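Local structure of DUF3887 domain-containing protein (4HYZ) at residues Lys13-Lys18 and Glu105-Val110; Glu22-Ala27 and Val90-Gly95; Gly85-Val90 and Asn96-Leu101. The protein is of unknown function, but belongs to the DUF3887 family of the NTF2-like clan and is probably exported as a lipoprotein. One frame throughout, in Å; residues are numbered along the deposited sequence.

Interaction 1: residues Lys13-Lys18 and Glu105-Val110; sequences KETVRK and EDMNLV. With SO4 (sulfate ion), chain D; SO4 (sulfate ion), chain K; SO4 (sulfate ion), chain M.
The flat group at the meeting of Met107 with Thr15 and Val16 is the peptide unit that joins the two helix residues. Met107, a selenomethionine, sets its methyl CE off to one side of that peptide plane, near the carbonyl oxygen and the next alpha carbon. CE is 4.0 Å from Thr15 O and 3.9 Å from Val16 CA. The side-chain amide of Asn108 is gripped at its two ends. Its ND2 donates an almost perfectly straight bond (179°) to O4 of a sulfate, 2.7 Å away, while OD1 takes a bond from Arg38. Arg38 also binds Met107 O, so one guanidinium holds two neighbouring loop residues.

Met107 is bent at both chi2 (-56°) and chi3 (-57°), which folds SE and CE over to the helix. There Val16 CG2 lies 4.1 Å from Met107 CE, and the two side chains cross at about a right angle. In this NTF2-like fold a curved antiparallel sheet packs against helix 13-28. The loop that carries Met107 links the last two strands, 95-103 and 109-113, and touches the first turns of that helix. Val16 is buried and also meets Tyr73 on strand 65-78. Thr15 is exposed, and its OG1 bonds to Asp12.

Lys13 points elsewhere, with an extended chain. Its NZ donates to O1 of two sulfates, the nearer at 3.0 Å. Residues of the second subunit also bind these ions, which probably come from the crystallisation liquor.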
loop_
_atom_site.group_PDB
_atom_site.type_symbol
_atom_site.label_atom_id
_atom_site.label_comp_id
_atom_site.label_asym_id
_atom_site.label_seq_id
_atom_site.Cartn_x
_atom_site.Cartn_y
_atom_site.Cartn_z
ATOM N N LYS A 13 -2.926 -14.533 3.599
ATOM C CA LYS A 13 -1.675 -14.556 2.827
ATOM C C LYS A 13 -1.143 -15.963 2.547
ATOM O O LYS A 13 -0.850 -16.271 1.402
ATOM C CB LYS A 13 -0.589 -13.725 3.510
ATOM C CG LYS A 13 -0.859 -12.227 3.486
ATOM C CD LYS A 13 0.279 -11.505 4.171
ATOM C CE LYS A 13 -0.094 -10.128 4.674
ATOM N NZ LYS A 13 1.008 -9.509 5.490
ATOM N N GLU A 14 -1.017 -16.785 3.578
ATOM C CA GLU A 14 -0.504 -18.147 3.510
ATOM C C GLU A 14 -1.338 -19.002 2.530
ATOM O O GLU A 14 -0.752 -19.662 1.689
ATOM C CB GLU A 14 -0.507 -18.742 4.940
ATOM C CG GLU A 14 0.302 -20.010 5.146
ATOM C CD GLU A 14 0.097 -20.723 6.481
ATOM O OE1 GLU A 14 -0.846 -20.370 7.229
ATOM O OE2 GLU A 14 0.855 -21.684 6.748
ATOM N N THR A 15 -2.683 -18.943 2.594
ATOM C CA THR A 15 -3.578 -19.687 1.699
ATOM C C THR A 15 -3.372 -19.215 0.259
ATOM O O THR A 15 -3.310 -20.037 -0.650
ATOM C CB THR A 15 -5.036 -19.491 2.135
ATOM O OG1 THR A 15 -5.127 -19.952 3.458
ATOM C CG2 THR A 15 -6.042 -20.281 1.285
ATOM N N VAL A 16 -3.287 -17.893 0.066
ATOM C CA VAL A 16 -3.138 -17.315 -1.262
ATOM C C VAL A 16 -1.782 -17.692 -1.848
ATOM O O VAL A 16 -1.761 -18.128 -2.994
ATOM C CB VAL A 16 -3.369 -15.791 -1.264
ATOM C CG1 VAL A 16 -2.968 -15.154 -2.619
ATOM C CG2 VAL A 16 -4.834 -15.500 -0.935
ATOM N N ARG A 17 -0.682 -17.558 -1.073
ATOM C CA ARG A 17 0.660 -17.909 -1.543
ATOM C C ARG A 17 0.706 -19.393 -1.929
ATOM O O ARG A 17 1.202 -19.719 -2.987
ATOM C CB ARG A 17 1.735 -17.580 -0.482
ATOM C CG ARG A 17 3.174 -17.970 -0.892
ATOM C CD ARG A 17 4.206 -17.681 0.190
ATOM N NE ARG A 17 5.448 -18.449 0.002
ATOM C CZ ARG A 17 5.757 -19.560 0.669
ATOM N NH1 ARG A 17 4.912 -20.065 1.556
ATOM N NH2 ARG A 17 6.901 -20.191 0.428
ATOM N N LYS A 18 0.159 -20.280 -1.079
ATOM C CA LYS A 18 0.159 -21.710 -1.297
ATOM C C LYS A 18 -0.610 -22.062 -2.587
ATOM O O LYS A 18 -0.078 -22.839 -3.404
ATOM C CB LYS A 18 -0.369 -22.469 -0.067
ATOM C CG LYS A 18 -0.303 -23.988 -0.212
ATOM C CD LYS A 18 -0.978 -24.704 0.953
ATOM C CE LYS A 18 -0.758 -26.211 0.936
ATOM N NZ LYS A 18 -1.780 -26.925 0.115
ATOM N N GLU A 105 -13.391 -15.578 -3.546
ATOM C CA GLU A 105 -13.346 -16.054 -2.158
ATOM C C GLU A 105 -13.293 -17.591 -2.064
ATOM O O GLU A 105 -12.797 -18.103 -1.055
ATOM C CB GLU A 105 -14.535 -15.507 -1.343
ATOM C CG GLU A 105 -14.410 -14.020 -1.022
ATOM C CD GLU A 105 -13.608 -13.627 0.207
ATOM O OE1 GLU A 105 -12.993 -14.520 0.832
ATOM O OE2 GLU A 105 -13.549 -12.412 0.514
ATOM N N ASP A 106 -13.786 -18.317 -3.107
ATOM C CA ASP A 106 -13.718 -19.792 -3.151
ATOM C C ASP A 106 -12.330 -20.276 -3.557
ATOM O O ASP A 106 -12.122 -21.476 -3.701
ATOM C CB ASP A 106 -14.788 -20.384 -4.081
ATOM C CG ASP A 106 -16.195 -20.261 -3.528
ATOM O OD1 ASP A 106 -16.339 -19.922 -2.333
ATOM O OD2 ASP A 106 -17.152 -20.510 -4.286
HETATM N N MSE A 107 -11.381 -19.341 -3.771
HETATM C CA MSE A 107 -9.967 -19.628 -4.089
HETATM C C MSE A 107 -9.789 -20.281 -5.462
HETATM O O MSE A 107 -8.844 -21.074 -5.697
HETATM C CB MSE A 107 -9.283 -20.438 -2.960
HETATM C CG MSE A 107 -9.017 -19.560 -1.702
HETATM SE SE MSE A 107 -7.949 -17.963 -2.078
HETATM C CE MSE A 107 -6.348 -18.745 -2.865
ATOM N N ASN A 108 -10.643 -19.848 -6.401
ATOM C CA ASN A 108 -10.512 -20.257 -7.808
ATOM C C ASN A 108 -10.036 -19.035 -8.588
ATOM O O ASN A 108 -10.354 -17.931 -8.205
ATOM C CB ASN A 108 -11.811 -20.815 -8.325
ATOM C CG ASN A 108 -12.195 -22.062 -7.576
ATOM O OD1 ASN A 108 -11.391 -22.966 -7.368
ATOM N ND2 ASN A 108 -13.439 -22.159 -7.181
ATOM N N LEU A 109 -9.251 -19.219 -9.635
ATOM C CA LEU A 109 -8.704 -18.085 -10.391
ATOM C C LEU A 109 -9.751 -17.256 -11.136
ATOM O O LEU A 109 -10.686 -17.791 -11.728
ATOM C CB LEU A 109 -7.665 -18.570 -11.416
ATOM C CG LEU A 109 -6.377 -19.188 -10.864
ATOM C CD1 LEU A 109 -5.660 -19.994 -11.979
ATOM C CD2 LEU A 109 -5.450 -18.109 -10.282
ATOM N N VAL A 110 -9.540 -15.931 -11.146
ATOM C CA VAL A 110 -10.357 -15.027 -11.960
ATOM C C VAL A 110 -9.420 -14.373 -12.978
ATOM O O VAL A 110 -9.872 -13.764 -13.943
ATOM C CB VAL A 110 -11.179 -13.975 -11.160
ATOM C CG1 VAL A 110 -12.260 -14.645 -10.315
ATOM C CG2 VAL A 110 -10.280 -13.089 -10.302
HETATM S S SO4 D . -16.475 -20.690 -7.984
HETATM O O1 SO4 D . -17.467 -19.638 -8.153
HETATM O O2 SO4 D . -16.864 -21.499 -6.823
HETATM O O3 SO4 D . -16.395 -21.531 -9.252
HETATM O O4 SO4 D . -15.192 -20.112 -7.688
HETATM S S SO4 K . 2.263 -7.196 2.339
HETATM O O1 SO4 K . 2.613 -8.336 3.187
HETATM O O2 SO4 K . 3.000 -6.018 2.821
HETATM O O3 SO4 K . 2.622 -7.459 0.922
HETATM O O4 SO4 K . 0.794 -6.909 2.373
HETATM S S SO4 M . 2.337 -11.446 8.752
HETATM O O1 SO4 M . 2.768 -11.572 7.344
HETATM O O2 SO4 M . 2.039 -12.765 9.305
HETATM O O3 SO4 M . 3.436 -10.851 9.507
HETATM O O4 SO4 M . 1.112 -10.627 8.866
#

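Interaction 2: residues Glu22-Ala27 and Val90-Gly95; sequences EDIEIA and VKYEEG
Ile24 and Val90 meet tip to tip in the hydrophobic core of the NTF2-like fold, where helix 13-28 lies against the concave sheet. The contact is small and wholly buried. Ile24 CD1 sits 3.9 Å from Val90 CG2. Two torsions of Ile24 set this up. With chi1 at -71°, CG1 stands beside the backbone N, and the extended chi2 then carries CD1 out to the strand. In Val90, CG1 takes the place anti to the backbone N (chi1 -176°), which leaves CG2 to face the helix. Phe68 of strand 65-78 packs on both residues.

The second branch of Ile24, CG2, comes within 4.4 Å of Tyr92 OH. The bond from alpha to beta carbon in Tyr92 does not aim at the helix, but the ring carries the hydroxyl nearer. That oxygen is hydrogen-bonded to Gln28 and to Tyr99, so it has polar partners inside an apolar setting.

Beyond Tyr92 the strand ends in a type I turn, the two-residue loop of a beta hairpin. Gly95 has backbone angles at which a CB would press against Glu94 O. The turn is closed by a pair of bonds, Tyr92 N to Gly95 O and Gly95 N to Tyr92 O, the latter 3.0 Å long.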
loop_
_atom_site.group_PDB
_atom_site.type_symbol
_atom_site.label_atom_id
_atom_site.label_comp_id
_atom_site.label_asym_id
_atom_site.label_seq_id
_atom_site.Cartn_x
_atom_site.Cartn_y
_atom_site.Cartn_z
ATOM N N GLU A 22 0.864 -23.523 -6.314
ATOM C CA GLU A 22 0.251 -24.726 -6.927
ATOM C C GLU A 22 -0.284 -24.421 -8.311
ATOM O O GLU A 22 -0.063 -25.182 -9.226
ATOM C CB GLU A 22 -0.884 -25.246 -6.053
ATOM C CG GLU A 22 -0.365 -26.025 -4.874
ATOM C CD GLU A 22 -1.325 -26.200 -3.726
ATOM O OE1 GLU A 22 -2.397 -25.555 -3.720
ATOM O OE2 GLU A 22 -0.955 -26.927 -2.780
ATOM N N ASP A 23 -0.965 -23.280 -8.470
ATOM C CA ASP A 23 -1.551 -22.884 -9.746
ATOM C C ASP A 23 -0.478 -22.556 -10.795
ATOM O O ASP A 23 -0.695 -22.815 -11.976
ATOM C CB ASP A 23 -2.532 -21.718 -9.541
ATOM C CG ASP A 23 -3.790 -22.154 -8.800
ATOM O OD1 ASP A 23 -3.965 -23.386 -8.573
ATOM O OD2 ASP A 23 -4.585 -21.276 -8.417
ATOM N N ILE A 24 0.682 -22.016 -10.378
ATOM C CA ILE A 24 1.767 -21.739 -11.335
ATOM C C ILE A 24 2.397 -23.082 -11.750
ATOM O O ILE A 24 2.729 -23.249 -12.919
ATOM C CB ILE A 24 2.798 -20.715 -10.806
ATOM C CG1 ILE A 24 2.156 -19.316 -10.775
ATOM C CG2 ILE A 24 4.109 -20.722 -11.636
ATOM C CD1 ILE A 24 2.847 -18.355 -9.810
ATOM N N GLU A 25 2.499 -24.049 -10.819
ATOM C CA GLU A 25 3.002 -25.390 -11.144
ATOM C C GLU A 25 2.066 -26.086 -12.125
ATOM O O GLU A 25 2.533 -26.748 -13.027
ATOM C CB GLU A 25 3.164 -26.251 -9.893
ATOM C CG GLU A 25 4.322 -25.833 -9.002
ATOM C CD GLU A 25 4.222 -26.331 -7.568
ATOM O OE1 GLU A 25 3.172 -26.894 -7.172
ATOM O OE2 GLU A 25 5.175 -26.062 -6.809
ATOM N N ILE A 26 0.752 -25.917 -11.978
ATOM C CA ILE A 26 -0.236 -26.509 -12.902
ATOM C C ILE A 26 -0.078 -25.826 -14.276
ATOM O O ILE A 26 -0.139 -26.510 -15.285
ATOM C CB ILE A 26 -1.690 -26.443 -12.338
ATOM C CG1 ILE A 26 -1.877 -27.393 -11.099
ATOM C CG2 ILE A 26 -2.718 -26.787 -13.419
ATOM C CD1 ILE A 26 -2.999 -26.769 -9.952
ATOM N N ALA A 27 0.149 -24.493 -14.320
ATOM C CA ALA A 27 0.389 -23.777 -15.586
ATOM C C ALA A 27 1.669 -24.287 -16.271
ATOM O O ALA A 27 1.653 -24.531 -17.473
ATOM C CB ALA A 27 0.495 -22.278 -15.342
ATOM N N VAL A 90 8.745 -15.609 -9.662
ATOM C CA VAL A 90 9.113 -16.969 -10.052
ATOM C C VAL A 90 10.507 -16.852 -10.682
ATOM O O VAL A 90 10.706 -16.096 -11.642
ATOM C CB VAL A 90 8.081 -17.700 -10.932
ATOM C CG1 VAL A 90 8.522 -19.128 -11.177
ATOM C CG2 VAL A 90 6.700 -17.686 -10.275
ATOM N N LYS A 91 11.480 -17.513 -10.069
ATOM C CA LYS A 91 12.877 -17.451 -10.535
ATOM C C LYS A 91 13.156 -18.612 -11.492
ATOM O O LYS A 91 13.019 -19.769 -11.105
ATOM C CB LYS A 91 13.877 -17.456 -9.349
ATOM C CG LYS A 91 13.460 -16.557 -8.181
ATOM C CD LYS A 91 14.507 -16.512 -7.079
ATOM C CE LYS A 91 14.199 -15.457 -6.048
ATOM N NZ LYS A 91 15.103 -15.560 -4.877
ATOM N N TYR A 92 13.427 -18.287 -12.765
ATOM C CA TYR A 92 13.788 -19.260 -13.808
ATOM C C TYR A 92 15.267 -19.105 -14.098
ATOM O O TYR A 92 15.874 -18.112 -13.670
ATOM C CB TYR A 92 12.963 -19.072 -15.095
ATOM C CG TYR A 92 11.479 -19.319 -14.931
ATOM C CD1 TYR A 92 10.957 -20.608 -14.951
ATOM C CD2 TYR A 92 10.588 -18.257 -14.782
ATOM C CE1 TYR A 92 9.593 -20.842 -14.767
ATOM C CE2 TYR A 92 9.223 -18.475 -14.633
ATOM C CZ TYR A 92 8.725 -19.769 -14.630
ATOM O OH TYR A 92 7.370 -19.979 -14.469
ATOM N N GLU A 93 15.851 -20.054 -14.843
ATOM C CA GLU A 93 17.260 -20.032 -15.225
ATOM C C GLU A 93 17.607 -18.751 -15.992
ATOM O O GLU A 93 18.675 -18.176 -15.756
ATOM C CB GLU A 93 17.604 -21.273 -16.056
ATOM C CG GLU A 93 18.757 -22.091 -15.494
ATOM N N GLU A 94 16.692 -18.257 -16.848
ATOM C CA GLU A 94 16.972 -17.041 -17.618
ATOM C C GLU A 94 16.643 -15.740 -16.847
ATOM O O GLU A 94 16.909 -14.653 -17.354
ATOM C CB GLU A 94 16.244 -17.054 -18.976
ATOM C CG GLU A 94 16.740 -18.111 -19.949
ATOM C CD GLU A 94 18.238 -18.186 -20.179
ATOM O OE1 GLU A 94 18.883 -17.122 -20.342
ATOM O OE2 GLU A 94 18.768 -19.321 -20.189
ATOM N N GLY A 95 16.104 -15.864 -15.637
ATOM C CA GLY A 95 15.764 -14.714 -14.804
ATOM C C GLY A 95 14.439 -14.806 -14.078
ATOM O O GLY A 95 13.688 -15.764 -14.235
#

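Interaction 3: residues Gly85-Val90 and Asn96-Leu101; sequences GVIIVV and NVNYSL. With SO4 (sulfate ion), chain C.
Tyr99 O is gripped twice from the opposite strand. Ile88 N donates to it at 2.9 Å, in the carbonyl plane, and the CA-H of Ile87 approaches it with CA 3.2 Å away. Leu101 O is held likewise by Val86 N and the CA-H of Gly85. The shortest bond of the ladder runs from Val90 N to Val97 O, 2.7 Å. Six backbone bonds in all join the two antiparallel strands of this hairpin.

On the buried face Val90 CG2 meets Tyr99 CD1 at 3.5 Å, oblique to the ring. The first torsion of Tyr99 (chi1 -81°) brings CD1 and CE1 against that methyl. Its OH also bonds to Tyr55 OH. A leucine in place of Tyr99 would probably leave the hydroxyls of Tyr55 and Tyr92 without their shared partner and take away the ring surface that Val90 rests on.

On the other face Val89 and Asn98 lie side by side, with Val89 CG2 3.4 Å from Asn98 OD1. The third subunit packs on this face, with its Ile3 on Ile87 and its Gln76 on Asn98. Near the turn, Asn96 ND2 donates to a sulfate O3 at 3.0 Å.

Strand 65-78 flanks the hairpin on one side and strand 109-113 on the other, while Val86 and Ile88 pack on helix 13-28.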
loop_
_atom_site.group_PDB
_atom_site.type_symbol
_atom_site.label_atom_id
_atom_site.label_comp_id
_atom_site.label_asym_id
_atom_site.label_seq_id
_atom_site.Cartn_x
_atom_site.Cartn_y
_atom_site.Cartn_z
ATOM N N GLY A 85 -5.586 -10.719 -4.716
ATOM C CA GLY A 85 -4.524 -10.822 -5.699
ATOM C C GLY A 85 -3.138 -10.983 -5.111
ATOM O O GLY A 85 -2.871 -10.583 -3.971
ATOM N N VAL A 86 -2.244 -11.565 -5.914
ATOM C CA VAL A 86 -0.869 -11.752 -5.513
ATOM C C VAL A 86 0.035 -11.586 -6.728
ATOM O O VAL A 86 -0.269 -12.063 -7.817
ATOM C CB VAL A 86 -0.626 -13.087 -4.748
ATOM C CG1 VAL A 86 -0.796 -14.316 -5.648
ATOM C CG2 VAL A 86 0.737 -13.103 -4.064
ATOM N N ILE A 87 1.122 -10.849 -6.532
ATOM C CA ILE A 87 2.212 -10.707 -7.480
ATOM C C ILE A 87 3.332 -11.538 -6.864
ATOM O O ILE A 87 3.782 -11.240 -5.758
ATOM C CB ILE A 87 2.606 -9.261 -7.811
ATOM C CG1 ILE A 87 1.335 -8.451 -8.254
ATOM C CG2 ILE A 87 3.702 -9.300 -8.884
ATOM C CD1 ILE A 87 1.557 -6.970 -8.440
ATOM N N ILE A 88 3.659 -12.659 -7.489
ATOM C CA ILE A 88 4.656 -13.583 -6.937
ATOM C C ILE A 88 5.817 -13.715 -7.915
ATOM O O ILE A 88 5.622 -13.802 -9.126
ATOM C CB ILE A 88 4.026 -14.960 -6.541
ATOM C CG1 ILE A 88 5.070 -15.956 -5.936
ATOM C CG2 ILE A 88 3.212 -15.577 -7.682
ATOM C CD1 ILE A 88 4.434 -17.208 -5.243
ATOM N N VAL A 89 7.023 -13.654 -7.369
ATOM C CA VAL A 89 8.255 -13.790 -8.131
ATOM C C VAL A 89 8.494 -15.265 -8.403
ATOM O O VAL A 89 8.434 -16.078 -7.482
ATOM C CB VAL A 89 9.471 -13.153 -7.402
ATOM C CG1 VAL A 89 10.775 -13.438 -8.141
ATOM C CG2 VAL A 89 9.274 -11.658 -7.224
ATOM N N VAL A 90 8.745 -15.609 -9.662
ATOM C CA VAL A 90 9.113 -16.969 -10.052
ATOM C C VAL A 90 10.507 -16.852 -10.682
ATOM O O VAL A 90 10.706 -16.096 -11.642
ATOM C CB VAL A 90 8.081 -17.700 -10.932
ATOM C CG1 VAL A 90 8.522 -19.128 -11.177
ATOM C CG2 VAL A 90 6.700 -17.686 -10.275
ATOM N N ASN A 96 14.168 -13.785 -13.272
ATOM C CA ASN A 96 12.966 -13.597 -12.463
ATOM C C ASN A 96 11.778 -13.156 -13.314
ATOM O O ASN A 96 11.918 -12.320 -14.199
ATOM C CB ASN A 96 13.249 -12.529 -11.400
ATOM C CG ASN A 96 14.281 -12.929 -10.383
ATOM O OD1 ASN A 96 14.394 -14.096 -9.993
ATOM N ND2 ASN A 96 15.031 -11.945 -9.902
ATOM N N VAL A 97 10.597 -13.706 -13.019
ATOM C CA VAL A 97 9.345 -13.408 -13.719
ATOM C C VAL A 97 8.292 -13.109 -12.666
ATOM O O VAL A 97 8.172 -13.873 -11.707
ATOM C CB VAL A 97 8.935 -14.586 -14.658
ATOM C CG1 VAL A 97 7.525 -14.405 -15.208
ATOM C CG2 VAL A 97 9.936 -14.750 -15.807
ATOM N N ASN A 98 7.551 -12.010 -12.823
ATOM C CA ASN A 98 6.494 -11.636 -11.880
ATOM C C ASN A 98 5.121 -12.102 -12.380
ATOM O O ASN A 98 4.583 -11.540 -13.338
ATOM C CB ASN A 98 6.463 -10.120 -11.626
ATOM C CG ASN A 98 7.687 -9.560 -10.954
ATOM O OD1 ASN A 98 7.993 -9.832 -9.795
ATOM N ND2 ASN A 98 8.373 -8.705 -11.650
ATOM N N TYR A 99 4.542 -13.101 -11.721
ATOM C CA TYR A 99 3.199 -13.553 -12.081
ATOM C C TYR A 99 2.142 -12.789 -11.291
ATOM O O TYR A 99 2.345 -12.557 -10.103
ATOM C CB TYR A 99 3.042 -15.049 -11.792
ATOM C CG TYR A 99 3.598 -15.986 -12.838
ATOM C CD1 TYR A 99 4.967 -16.249 -12.910
ATOM C CD2 TYR A 99 2.750 -16.752 -13.628
ATOM C CE1 TYR A 99 5.476 -17.215 -13.780
ATOM C CE2 TYR A 99 3.248 -17.707 -14.511
ATOM C CZ TYR A 99 4.611 -17.939 -14.580
ATOM O OH TYR A 99 5.104 -18.887 -15.435
ATOM N N SER A 100 1.006 -12.451 -11.922
ATOM C CA SER A 100 -0.137 -11.797 -11.255
ATOM C C SER A 100 -1.326 -12.727 -11.323
ATOM O O SER A 100 -1.793 -13.035 -12.416
ATOM C CB SER A 100 -0.485 -10.460 -11.904
ATOM O OG SER A 100 0.640 -9.614 -11.857
ATOM N N LEU A 101 -1.788 -13.178 -10.165
ATOM C CA LEU A 101 -2.923 -14.077 -10.022
ATOM C C LEU A 101 -3.954 -13.441 -9.146
ATOM O O LEU A 101 -3.604 -12.782 -8.169
ATOM C CB LEU A 101 -2.478 -15.434 -9.404
ATOM C CG LEU A 101 -1.893 -16.487 -10.348
ATOM C CD1 LEU A 101 -0.559 -16.045 -10.941
ATOM C CD2 LEU A 101 -1.657 -17.787 -9.617
HETATM S S SO4 C . 15.193 -8.144 -11.561
HETATM O O1 SO4 C . 15.148 -8.935 -12.764
HETATM O O2 SO4 C . 14.251 -7.052 -11.742
HETATM O O3 SO4 C . 14.776 -8.958 -10.412
HETATM O O4 SO4 C . 16.516 -7.591 -11.285
#

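Overall arrangement
Interactions 1 and 2 both use helix 13-28, near its start and farther along, with centres about 17 Å apart. Interaction 3 supplies two inner strands of the sheet against which that helix lies. Interaction 2 is buried and almost wholly apolar, the Tyr92 hydroxyl being the one polar atom in the contact. Interaction 1 is half at the surface, where a loop methyl meets the helix and sulfates gather round polar ends. Interaction 3 is chiefly a backbone ladder, with one face in the core and the other toward another subunit. Val90 belongs to both interactions 2 and 3. Ile24 CD1 touches Ile88 CG2 at 3.5 Å, and Val16 CG1 of interaction 1 reaches Val86 CB at 3.8 Å.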